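Local structure of fasciclin-1 (Drosophila melanogaster, 1O70) at residues A[27-38]-A[70-81]; A[228-237]-A[259-267]. The protein serves as a neural cell adhesion molecule, the present chain being the part that carries its third and fourth FAS1 domains. All coordinates share one frame; numbering follows the deposited sequence.

Contact 1 (A[27-38]-A[70-81]); sequences FYEVIMDNGGAV and RNKMRQILNMHI
Leu77 pushes its branched end from helix 70-79 into a pocket formed by Phe27, Val30, Ile31 and Val38, a knob-into-hole fit. Both of its methyls touch Val30 CG1 and Ile31 CG1. Leu77 CD2 meets Val30 CG1 at 3.5 Å and reaches on to Phe27 CE1 at 3.9 Å, whereas CD1 reaches Val38 CG2. Phe27 and Leu77 run alongside one another with their ends pointing opposite ways, and the ring extends to Ile81, whose CG1 lies at the ring edge, 4.1 Å from Phe27 CZ. Val38, in the first turn of helix 37-43, closes the pocket with Val38 CG1 3.6 Å from Ile81 CD1. This tight part is buried and mainly apolar; Asn78 OD1 touches its margin at Val38. Pro53 and Ile50 of strand 48-53 also pack against Phe27. Beside it, the His80 ring is held by ND1 donating to Ile76 O (2.9 Å); Ile76 O lies in the ring plane, while ND1 sits above the plane of that carbonyl.

The other end is looser, with Asp33, Gly35 and Arg70 on the solvent side, although Asn34 between them is buried against Met73 and Arg70. Asn34 O, where the first helix has ended, receives only weak bonds from Arg74 NE (3.5 Å) and NH2 (3.5 Å), with Asn34 O at the guanidinium edge, near its plane. The Arg74 chain bends at chi3 (-46°) to bring this group round, while its CG still touches Val38 CG2. Arg70, poorly ordered, lays a guanidinium face over Asp33 O.

Helices 27-33 and 70-79 run roughly antiparallel (146° between their directions), and the chain turns sharply through Asn34-Gly36 into helix 37-43. Helices packed over the first strands of a mixed sheet in this way belong to the FAS1 fold.

Contact 2 (A[228-237]-A[259-267]); sequences KSILERHLAI and LPTFRDSLS. With SO4 (sulfate ion), chain F.
The guanidinium of Arg263 has Glu232 OE2 over the centre of one face, 3.5 Å above its plane, with the two flat groups nearly perpendicular (87°). Because OE1 also lies well out of that plane, the salt bridge, Glu232 OE1 to Arg263 NH1 at 3.5 Å, is one of charge alone, with no N-H aimed at the oxygen. Next to it, the Phe262 ring takes Ile237 CD1 at its edge, 3.8 Å from CD1 of the ring, and Arg263 NE also lies at that ring's edge. Both arginine and phenylalanine sit in the turn of a beta hairpin, strands 257-260 and 265-273, that folds back on the helix-to-strand junction 228-237 of the FAS1 fold. The two outermost strands of its sheet, 235-238 and 257-260, thus come together, and Ile237 N donates to Pro260 O (3.0 Å). Pro260 O also takes a CA-H...O contact from Ala236, and Thr261 CA gives one to Leu235 O.

Within the hairpin turn, Thr261 OG1 accepts from Asp264 N, an ST motif. Lys228, its chain bent three times, adds a weak salt bridge to Glu232 OE2, so that two cations share one buried carboxylate. The CB of Arg233 points away from the hairpin; NH1 hydrogen-bonds Leu307 O and forms a salt bridge with Asp312, while NH2 donates almost straight (172°) to sulfate O3 at 3.2 Å.

Overall arrangement
Contacts 1 and 2 lie in successive FAS1 domains, the third and fourth of the protein, on opposite sides of the chain's centre. Their centres are 37 Å apart and their nearest atoms about 19 Å, so neither touches the other. Yet they occupy related places in two sheets with the same strand order: segments 70-81 and 228-237 each lead from a helix into an outermost strand, and His80 and His234 each bond through ND1 to the carbonyl four residues earlier. The sulfate at contact 2 probably comes from the crystallisation liquor. The side chain of His80 is about 14 Å from a sugar of the N-linked glycan.

Contact 1 (A[27-38]-A[70-81])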
loop_
_atom_site.group_PDB
_atom_site.type_symbol
_atom_site.label_atom_id
_atom_site.label_comp_id
_atom_site.label_asym_id
_atom_site.label_seq_id
_atom_site.Cartn_x
_atom_site.Cartn_y
_atom_site.Cartn_z
ATOM N N PHE A 27 12.806 -10.378 -16.671
ATOM C CA PHE A 27 12.144 -9.086 -16.618
ATOM C C PHE A 27 11.933 -8.608 -18.052
ATOM O O PHE A 27 10.840 -8.172 -18.419
ATOM C CB PHE A 27 12.989 -8.072 -15.837
ATOM C CG PHE A 27 12.312 -6.732 -15.639
ATOM C CD1 PHE A 27 11.350 -6.556 -14.647
ATOM C CD2 PHE A 27 12.638 -5.645 -16.445
ATOM C CE1 PHE A 27 10.722 -5.309 -14.461
ATOM C CE2 PHE A 27 12.019 -4.395 -16.270
ATOM C CZ PHE A 27 11.063 -4.227 -15.279
ATOM N N TYR A 28 12.972 -8.710 -18.876
ATOM C CA TYR A 28 12.859 -8.266 -20.261
ATOM C C TYR A 28 11.954 -9.177 -21.081
ATOM O O TYR A 28 11.265 -8.719 -21.994
ATOM C CB TYR A 28 14.244 -8.160 -20.897
ATOM C CG TYR A 28 15.087 -7.066 -20.290
ATOM C CD1 TYR A 28 16.428 -7.294 -19.967
ATOM C CD2 TYR A 28 14.548 -5.795 -20.036
ATOM C CE1 TYR A 28 17.218 -6.298 -19.408
ATOM C CE2 TYR A 28 15.334 -4.787 -19.475
ATOM C CZ TYR A 28 16.676 -5.051 -19.166
ATOM O OH TYR A 28 17.483 -4.067 -18.637
ATOM N N GLU A 29 11.944 -10.464 -20.762
ATOM C CA GLU A 29 11.062 -11.367 -21.480
ATOM C C GLU A 29 9.628 -10.936 -21.205
ATOM O O GLU A 29 8.814 -10.852 -22.123
ATOM C CB GLU A 29 11.282 -12.804 -21.032
ATOM C CG GLU A 29 12.297 -13.531 -21.878
ATOM C CD GLU A 29 12.582 -14.906 -21.356
ATOM O OE1 GLU A 29 11.621 -15.581 -20.916
ATOM O OE2 GLU A 29 13.764 -15.319 -21.385
ATOM N N VAL A 30 9.322 -10.644 -19.943
ATOM C CA VAL A 30 7.980 -10.195 -19.600
ATOM C C VAL A 30 7.650 -8.924 -20.379
ATOM O O VAL A 30 6.527 -8.757 -20.863
ATOM C CB VAL A 30 7.827 -9.923 -18.084
ATOM C CG1 VAL A 30 6.471 -9.275 -17.801
ATOM C CG2 VAL A 30 7.939 -11.236 -17.310
ATOM N N ILE A 31 8.621 -8.028 -20.520
ATOM C CA ILE A 31 8.362 -6.802 -21.272
ATOM C C ILE A 31 8.026 -7.114 -22.737
ATOM O O ILE A 31 7.174 -6.456 -23.340
ATOM C CB ILE A 31 9.562 -5.831 -21.222
ATOM C CG1 ILE A 31 9.768 -5.336 -19.785
ATOM C CG2 ILE A 31 9.298 -4.630 -22.111
ATOM C CD1 ILE A 31 10.949 -4.389 -19.627
ATOM N N MET A 32 8.689 -8.122 -23.298
ATOM C CA MET A 32 8.450 -8.516 -24.685
ATOM C C MET A 32 7.017 -9.013 -24.881
ATOM O O MET A 32 6.329 -8.581 -25.809
ATOM C CB MET A 32 9.463 -9.590 -25.105
ATOM C CG MET A 32 10.886 -9.053 -25.249
ATOM S SD MET A 32 12.154 -10.325 -25.445
ATOM C CE MET A 32 12.100 -10.563 -27.203
ATOM N N ASP A 33 6.565 -9.900 -23.996
ATOM C CA ASP A 33 5.215 -10.447 -24.071
ATOM C C ASP A 33 4.123 -9.385 -23.975
ATOM O O ASP A 33 3.020 -9.586 -24.484
ATOM C CB ASP A 33 4.967 -11.466 -22.947
ATOM C CG ASP A 33 5.952 -12.619 -22.956
ATOM O OD1 ASP A 33 6.141 -13.242 -24.020
ATOM O OD2 ASP A 33 6.529 -12.910 -21.884
ATOM N N ASN A 34 4.409 -8.257 -23.330
ATOM C CA ASN A 34 3.368 -7.249 -23.166
ATOM C C ASN A 34 3.539 -5.869 -23.770
ATOM O O ASN A 34 3.379 -4.863 -23.078
ATOM C CB ASN A 34 3.034 -7.097 -21.679
ATOM C CG ASN A 34 2.697 -8.427 -21.028
ATOM O OD1 ASN A 34 3.591 -9.218 -20.698
ATOM N ND2 ASN A 34 1.403 -8.694 -20.864
ATOM N N GLY A 35 3.841 -5.815 -25.059
ATOM C CA GLY A 35 3.972 -4.524 -25.704
ATOM C C GLY A 35 5.356 -4.144 -26.182
ATOM O O GLY A 35 5.672 -4.254 -27.371
ATOM N N GLY A 36 6.185 -3.699 -25.246
ATOM C CA GLY A 36 7.529 -3.273 -25.577
ATOM C C GLY A 36 7.592 -1.788 -25.291
ATOM O O GLY A 36 8.670 -1.193 -25.218
ATOM N N ALA A 37 6.410 -1.192 -25.128
ATOM C CA ALA A 37 6.281 0.239 -24.837
ATOM C C ALA A 37 7.049 0.548 -23.558
ATOM O O ALA A 37 7.583 1.644 -23.372
ATOM C CB ALA A 37 4.809 0.610 -24.665
ATOM N N VAL A 38 7.088 -0.442 -22.675
ATOM C CA VAL A 38 7.789 -0.309 -21.416
ATOM C C VAL A 38 9.259 0.007 -21.683
ATOM O O VAL A 38 9.834 0.914 -21.080
ATOM C CB VAL A 38 7.686 -1.614 -20.601
ATOM C CG1 VAL A 38 8.566 -1.532 -19.372
ATOM C CG2 VAL A 38 6.232 -1.873 -20.221
ATOM N N ARG A 70 -2.325 -8.011 -20.942
ATOM C CA ARG A 70 -1.241 -7.142 -21.386
ATOM C C ARG A 70 -1.319 -5.716 -20.841
ATOM O O ARG A 70 -0.296 -5.075 -20.591
ATOM C CB ARG A 70 -1.186 -7.096 -22.920
ATOM C CG ARG A 70 -0.927 -8.448 -23.583
ATOM C CD ARG A 70 -0.748 -8.309 -25.091
ATOM N NE ARG A 70 0.353 -7.406 -25.421
ATOM C CZ ARG A 70 0.753 -7.117 -26.658
ATOM N NH1 ARG A 70 0.147 -7.661 -27.704
ATOM N NH2 ARG A 70 1.757 -6.273 -26.850
ATOM N N ASN A 71 -2.529 -5.217 -20.652
ATOM C CA ASN A 71 -2.697 -3.861 -20.153
ATOM C C ASN A 71 -2.296 -3.740 -18.683
ATOM O O ASN A 71 -1.748 -2.717 -18.251
ATOM C CB ASN A 71 -4.147 -3.418 -20.337
ATOM C CG ASN A 71 -4.345 -1.954 -20.018
ATOM O OD1 ASN A 71 -4.163 -1.524 -18.874
ATOM N ND2 ASN A 71 -4.711 -1.173 -21.031
ATOM N N LYS A 72 -2.576 -4.793 -17.921
ATOM C CA LYS A 72 -2.240 -4.831 -16.503
ATOM C C LYS A 72 -0.758 -5.126 -16.307
ATOM O O LYS A 72 -0.090 -4.489 -15.492
ATOM C CB LYS A 72 -3.084 -5.888 -15.786
ATOM C CG LYS A 72 -4.542 -5.495 -15.651
ATOM C CD LYS A 72 -5.353 -6.529 -14.889
ATOM C CE LYS A 72 -6.804 -6.072 -14.735
ATOM N NZ LYS A 72 -7.627 -7.061 -13.983
ATOM N N MET A 73 -0.246 -6.093 -17.058
ATOM C CA MET A 73 1.158 -6.449 -16.970
ATOM C C MET A 73 2.036 -5.217 -17.122
ATOM O O MET A 73 3.056 -5.086 -16.447
ATOM C CB MET A 73 1.506 -7.467 -18.046
ATOM C CG MET A 73 1.256 -8.896 -17.623
ATOM S SD MET A 73 2.217 -9.288 -16.144
ATOM C CE MET A 73 0.888 -9.509 -14.977
ATOM N N ARG A 74 1.629 -4.319 -18.013
ATOM C CA ARG A 74 2.362 -3.092 -18.265
ATOM C C ARG A 74 2.341 -2.221 -17.006
ATOM O O ARG A 74 3.340 -1.597 -16.653
ATOM C CB ARG A 74 1.726 -2.346 -19.444
ATOM C CG ARG A 74 2.579 -1.223 -20.034
ATOM C CD ARG A 74 2.029 -0.764 -21.388
ATOM N NE ARG A 74 1.713 -1.912 -22.240
ATOM C CZ ARG A 74 0.478 -2.290 -22.566
ATOM N NH1 ARG A 74 -0.567 -1.606 -22.120
ATOM N NH2 ARG A 74 0.282 -3.361 -23.329
ATOM N N GLN A 75 1.197 -2.184 -16.325
ATOM C CA GLN A 75 1.085 -1.391 -15.110
ATOM C C GLN A 75 1.944 -2.000 -14.016
ATOM O O GLN A 75 2.573 -1.284 -13.231
ATOM C CB GLN A 75 -0.354 -1.330 -14.636
ATOM C CG GLN A 75 -1.258 -0.549 -15.539
ATOM C CD GLN A 75 -2.628 -0.372 -14.924
ATOM O OE1 GLN A 75 -2.788 0.320 -13.909
ATOM N NE2 GLN A 75 -3.626 -1.008 -15.525
ATOM N N ILE A 76 1.963 -3.325 -13.968
ATOM C CA ILE A 76 2.757 -4.030 -12.987
ATOM C C ILE A 76 4.226 -3.790 -13.284
ATOM O O ILE A 76 4.996 -3.425 -12.397
ATOM C CB ILE A 76 2.433 -5.524 -13.026
ATOM C CG1 ILE A 76 1.009 -5.728 -12.500
ATOM C CG2 ILE A 76 3.471 -6.316 -12.238
ATOM C CD1 ILE A 76 0.554 -7.165 -12.437
ATOM N N LEU A 77 4.609 -3.975 -14.543
ATOM C CA LEU A 77 5.989 -3.746 -14.943
ATOM C C LEU A 77 6.412 -2.318 -14.618
ATOM O O LEU A 77 7.475 -2.105 -14.031
ATOM C CB LEU A 77 6.167 -3.999 -16.445
ATOM C CG LEU A 77 6.193 -5.455 -16.943
ATOM C CD1 LEU A 77 5.997 -5.473 -18.446
ATOM C CD2 LEU A 77 7.514 -6.122 -16.565
ATOM N N ASN A 78 5.580 -1.344 -14.976
ATOM C CA ASN A 78 5.906 0.056 -14.736
ATOM C C ASN A 78 6.187 0.449 -13.294
ATOM O O ASN A 78 6.984 1.353 -13.057
ATOM C CB ASN A 78 4.809 0.963 -15.277
ATOM C CG ASN A 78 4.681 0.880 -16.776
ATOM O OD1 ASN A 78 5.669 0.726 -17.487
ATOM N ND2 ASN A 78 3.455 0.987 -17.269
ATOM N N MET A 79 5.547 -0.207 -12.331
ATOM C CA MET A 79 5.786 0.155 -10.944
ATOM C C MET A 79 7.100 -0.416 -10.415
ATOM O O MET A 79 7.537 -0.066 -9.317
ATOM C CB MET A 79 4.611 -0.261 -10.045
ATOM C CG MET A 79 4.350 -1.736 -9.958
ATOM S SD MET A 79 3.037 -2.135 -8.762
ATOM C CE MET A 79 1.558 -1.593 -9.659
ATOM N N HIS A 80 7.739 -1.285 -11.201
ATOM C CA HIS A 80 9.029 -1.859 -10.809
ATOM C C HIS A 80 10.137 -0.971 -11.363
ATOM O O HIS A 80 11.315 -1.260 -11.173
ATOM C CB HIS A 80 9.221 -3.263 -11.382
ATOM C CG HIS A 80 8.466 -4.336 -10.660
ATOM N ND1 HIS A 80 7.150 -4.637 -10.934
ATOM C CD2 HIS A 80 8.861 -5.214 -9.706
ATOM C CE1 HIS A 80 6.768 -5.658 -10.187
ATOM N NE2 HIS A 80 7.787 -6.027 -9.433
ATOM N N ILE A 81 9.756 0.111 -12.048
ATOM C CA ILE A 81 10.726 1.024 -12.657
ATOM C C ILE A 81 10.766 2.424 -12.026
ATOM O O ILE A 81 9.922 3.285 -12.308
ATOM C CB ILE A 81 10.460 1.189 -14.174
ATOM C CG1 ILE A 81 10.382 -0.179 -14.853
ATOM C CG2 ILE A 81 11.565 1.998 -14.810
ATOM C CD1 ILE A 81 9.860 -0.108 -16.283
#

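Contact 2 (A[228-237]-A[259-267])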
loop_
_atom_site.group_PDB
_atom_site.type_symbol
_atom_site.label_atom_id
_atom_site.label_comp_id
_atom_site.label_asym_id
_atom_site.label_seq_id
_atom_site.Cartn_x
_atom_site.Cartn_y
_atom_site.Cartn_z
ATOM N N LYS A 228 -14.417 -1.627 18.403
ATOM C CA LYS A 228 -15.001 -2.310 17.253
ATOM C C LYS A 228 -15.877 -1.363 16.465
ATOM O O LYS A 228 -15.854 -1.341 15.233
ATOM C CB LYS A 228 -15.844 -3.505 17.688
ATOM C CG LYS A 228 -16.414 -4.281 16.501
ATOM C CD LYS A 228 -16.391 -5.782 16.755
ATOM C CE LYS A 228 -17.566 -6.225 17.609
ATOM N NZ LYS A 228 -18.850 -6.144 16.856
ATOM N N SER A 229 -16.662 -0.587 17.193
ATOM C CA SER A 229 -17.565 0.373 16.589
ATOM C C SER A 229 -16.774 1.396 15.770
ATOM O O SER A 229 -17.207 1.800 14.691
ATOM C CB SER A 229 -18.365 1.065 17.695
ATOM O OG SER A 229 -19.211 2.069 17.170
ATOM N N ILE A 230 -15.615 1.808 16.292
ATOM C CA ILE A 230 -14.752 2.786 15.618
ATOM C C ILE A 230 -14.200 2.204 14.315
ATOM O O ILE A 230 -14.243 2.848 13.273
ATOM C CB ILE A 230 -13.548 3.204 16.504
ATOM C CG1 ILE A 230 -14.040 3.816 17.819
ATOM C CG2 ILE A 230 -12.679 4.214 15.757
ATOM C CD1 ILE A 230 -14.742 5.164 17.656
ATOM N N LEU A 231 -13.683 0.982 14.388
ATOM C CA LEU A 231 -13.127 0.315 13.224
ATOM C C LEU A 231 -14.173 -0.011 12.170
ATOM O O LEU A 231 -13.932 0.167 10.976
ATOM C CB LEU A 231 -12.401 -0.960 13.650
ATOM C CG LEU A 231 -10.907 -0.867 13.996
ATOM C CD1 LEU A 231 -10.504 0.560 14.345
ATOM C CD2 LEU A 231 -10.601 -1.828 15.132
ATOM N N GLU A 232 -15.341 -0.489 12.591
ATOM C CA GLU A 232 -16.388 -0.818 11.621
ATOM C C GLU A 232 -16.746 0.399 10.792
ATOM O O GLU A 232 -17.262 0.274 9.685
ATOM C CB GLU A 232 -17.633 -1.343 12.330
ATOM C CG GLU A 232 -17.348 -2.569 13.175
ATOM C CD GLU A 232 -18.586 -3.110 13.846
ATOM O OE1 GLU A 232 -19.474 -2.296 14.182
ATOM O OE2 GLU A 232 -18.653 -4.339 14.060
ATOM N N ARG A 233 -16.471 1.582 11.333
ATOM C CA ARG A 233 -16.754 2.816 10.626
ATOM C C ARG A 233 -15.742 2.970 9.488
ATOM O O ARG A 233 -16.024 3.624 8.489
ATOM C CB ARG A 233 -16.644 3.988 11.594
ATOM C CG ARG A 233 -16.787 5.360 10.946
ATOM C CD ARG A 233 -16.464 6.470 11.931
ATOM N NE ARG A 233 -17.492 6.633 12.959
ATOM C CZ ARG A 233 -17.372 7.448 14.003
ATOM N NH1 ARG A 233 -16.269 8.166 14.148
ATOM N NH2 ARG A 233 -18.341 7.547 14.904
ATOM N N HIS A 234 -14.565 2.358 9.641
ATOM C CA HIS A 234 -13.522 2.445 8.625
ATOM C C HIS A 234 -13.586 1.334 7.582
ATOM O O HIS A 234 -12.885 1.390 6.565
ATOM C CB HIS A 234 -12.135 2.400 9.273
ATOM C CG HIS A 234 -11.850 3.539 10.195
ATOM N ND1 HIS A 234 -12.471 3.676 11.416
ATOM C CD2 HIS A 234 -10.998 4.586 10.090
ATOM C CE1 HIS A 234 -12.014 4.756 12.023
ATOM N NE2 HIS A 234 -11.118 5.327 11.238
ATOM N N LEU A 235 -14.435 0.340 7.829
ATOM C CA LEU A 235 -14.547 -0.818 6.948
ATOM C C LEU A 235 -15.768 -0.917 6.053
ATOM O O LEU A 235 -16.883 -1.142 6.524
ATOM C CB LEU A 235 -14.449 -2.100 7.781
ATOM C CG LEU A 235 -14.393 -3.407 6.984
ATOM C CD1 LEU A 235 -13.092 -3.455 6.189
ATOM C CD2 LEU A 235 -14.491 -4.598 7.936
ATOM N N ALA A 236 -15.535 -0.776 4.752
ATOM C CA ALA A 236 -16.590 -0.864 3.751
ATOM C C ALA A 236 -16.659 -2.288 3.212
ATOM O O ALA A 236 -15.658 -2.840 2.761
ATOM C CB ALA A 236 -16.315 0.107 2.616
ATOM N N ILE A 237 -17.849 -2.877 3.245
ATOM C CA ILE A 237 -18.031 -4.248 2.784
ATOM C C ILE A 237 -19.038 -4.346 1.645
ATOM O O ILE A 237 -20.210 -4.020 1.824
ATOM C CB ILE A 237 -18.522 -5.143 3.944
ATOM C CG1 ILE A 237 -17.584 -4.975 5.151
ATOM C CG2 ILE A 237 -18.605 -6.591 3.486
ATOM C CD1 ILE A 237 -18.050 -5.671 6.431
ATOM N N LEU A 259 -20.644 4.409 1.117
ATOM C CA LEU A 259 -20.275 3.010 1.100
ATOM C C LEU A 259 -20.888 2.270 2.272
ATOM O O LEU A 259 -21.021 2.822 3.370
ATOM C CB LEU A 259 -18.752 2.868 1.146
ATOM C CG LEU A 259 -17.918 3.566 0.071
ATOM C CD1 LEU A 259 -16.461 3.229 0.305
ATOM C CD2 LEU A 259 -18.350 3.127 -1.324
ATOM N N PRO A 260 -21.285 1.007 2.050
ATOM C CA PRO A 260 -21.886 0.188 3.106
ATOM C C PRO A 260 -20.820 -0.220 4.104
ATOM O O PRO A 260 -19.743 -0.645 3.701
ATOM C CB PRO A 260 -22.412 -1.034 2.353
ATOM C CG PRO A 260 -22.552 -0.564 0.935
ATOM C CD PRO A 260 -21.360 0.322 0.748
ATOM N N THR A 261 -21.091 -0.070 5.396
ATOM C CA THR A 261 -20.123 -0.501 6.395
ATOM C C THR A 261 -20.734 -1.772 6.954
ATOM O O THR A 261 -21.589 -2.377 6.308
ATOM C CB THR A 261 -19.951 0.496 7.538
ATOM O OG1 THR A 261 -21.149 0.538 8.318
ATOM C CG2 THR A 261 -19.633 1.878 6.995
ATOM N N PHE A 262 -20.334 -2.173 8.155
ATOM C CA PHE A 262 -20.880 -3.399 8.724
ATOM C C PHE A 262 -22.355 -3.296 9.118
ATOM O O PHE A 262 -23.191 -4.054 8.624
ATOM C CB PHE A 262 -20.067 -3.835 9.941
ATOM C CG PHE A 262 -20.349 -5.247 10.378
ATOM C CD1 PHE A 262 -20.060 -6.319 9.533
ATOM C CD2 PHE A 262 -20.883 -5.510 11.639
ATOM C CE1 PHE A 262 -20.294 -7.638 9.938
ATOM C CE2 PHE A 262 -21.123 -6.824 12.060
ATOM C CZ PHE A 262 -20.827 -7.890 11.207
ATOM N N ARG A 263 -22.671 -2.354 10.000
ATOM C CA ARG A 263 -24.037 -2.184 10.467
ATOM C C ARG A 263 -24.666 -0.872 10.014
ATOM O O ARG A 263 -25.801 -0.563 10.375
ATOM C CB ARG A 263 -24.073 -2.295 11.999
ATOM C CG ARG A 263 -23.633 -3.661 12.525
ATOM C CD ARG A 263 -23.182 -3.598 13.982
ATOM N NE ARG A 263 -22.545 -4.846 14.410
ATOM C CZ ARG A 263 -21.826 -4.986 15.525
ATOM N NH1 ARG A 263 -21.640 -3.950 16.338
ATOM N NH2 ARG A 263 -21.292 -6.166 15.832
ATOM N N ASP A 264 -23.941 -0.102 9.212
ATOM C CA ASP A 264 -24.477 1.163 8.733
ATOM C C ASP A 264 -23.899 1.523 7.372
ATOM O O ASP A 264 -23.904 0.706 6.450
ATOM C CB ASP A 264 -24.182 2.280 9.741
ATOM C CG ASP A 264 -25.188 3.401 9.660
ATOM O OD1 ASP A 264 -25.391 3.941 8.545
ATOM O OD2 ASP A 264 -25.792 3.737 10.705
ATOM N N SER A 265 -23.420 2.757 7.245
ATOM C CA SER A 265 -22.828 3.224 5.997
ATOM C C SER A 265 -21.783 4.298 6.281
ATOM O O SER A 265 -21.685 4.801 7.396
ATOM C CB SER A 265 -23.909 3.776 5.055
ATOM O OG SER A 265 -24.538 4.930 5.585
ATOM N N LEU A 266 -20.992 4.626 5.267
ATOM C CA LEU A 266 -19.954 5.639 5.387
ATOM C C LEU A 266 -20.176 6.685 4.308
ATOM O O LEU A 266 -20.262 6.367 3.116
ATOM C CB LEU A 266 -18.564 5.013 5.215
ATOM C CG LEU A 266 -17.363 5.956 5.336
ATOM C CD1 LEU A 266 -17.278 6.506 6.756
ATOM C CD2 LEU A 266 -16.086 5.210 4.990
ATOM N N SER A 267 -20.278 7.936 4.724
ATOM C CA SER A 267 -20.480 9.017 3.776
ATOM C C SER A 267 -19.244 9.906 3.830
ATOM O O SER A 267 -18.968 10.551 4.840
ATOM C CB SER A 267 -21.728 9.817 4.154
ATOM O OG SER A 267 -22.229 10.541 3.043
HETATM S S SO4 F . -21.067 6.132 12.883
HETATM O O1 SO4 F . -20.579 5.046 11.996
HETATM O O2 SO4 F . -22.495 6.397 12.601
HETATM O O3 SO4 F . -20.908 5.723 14.299
HETATM O O4 SO4 F . -20.280 7.364 12.629
#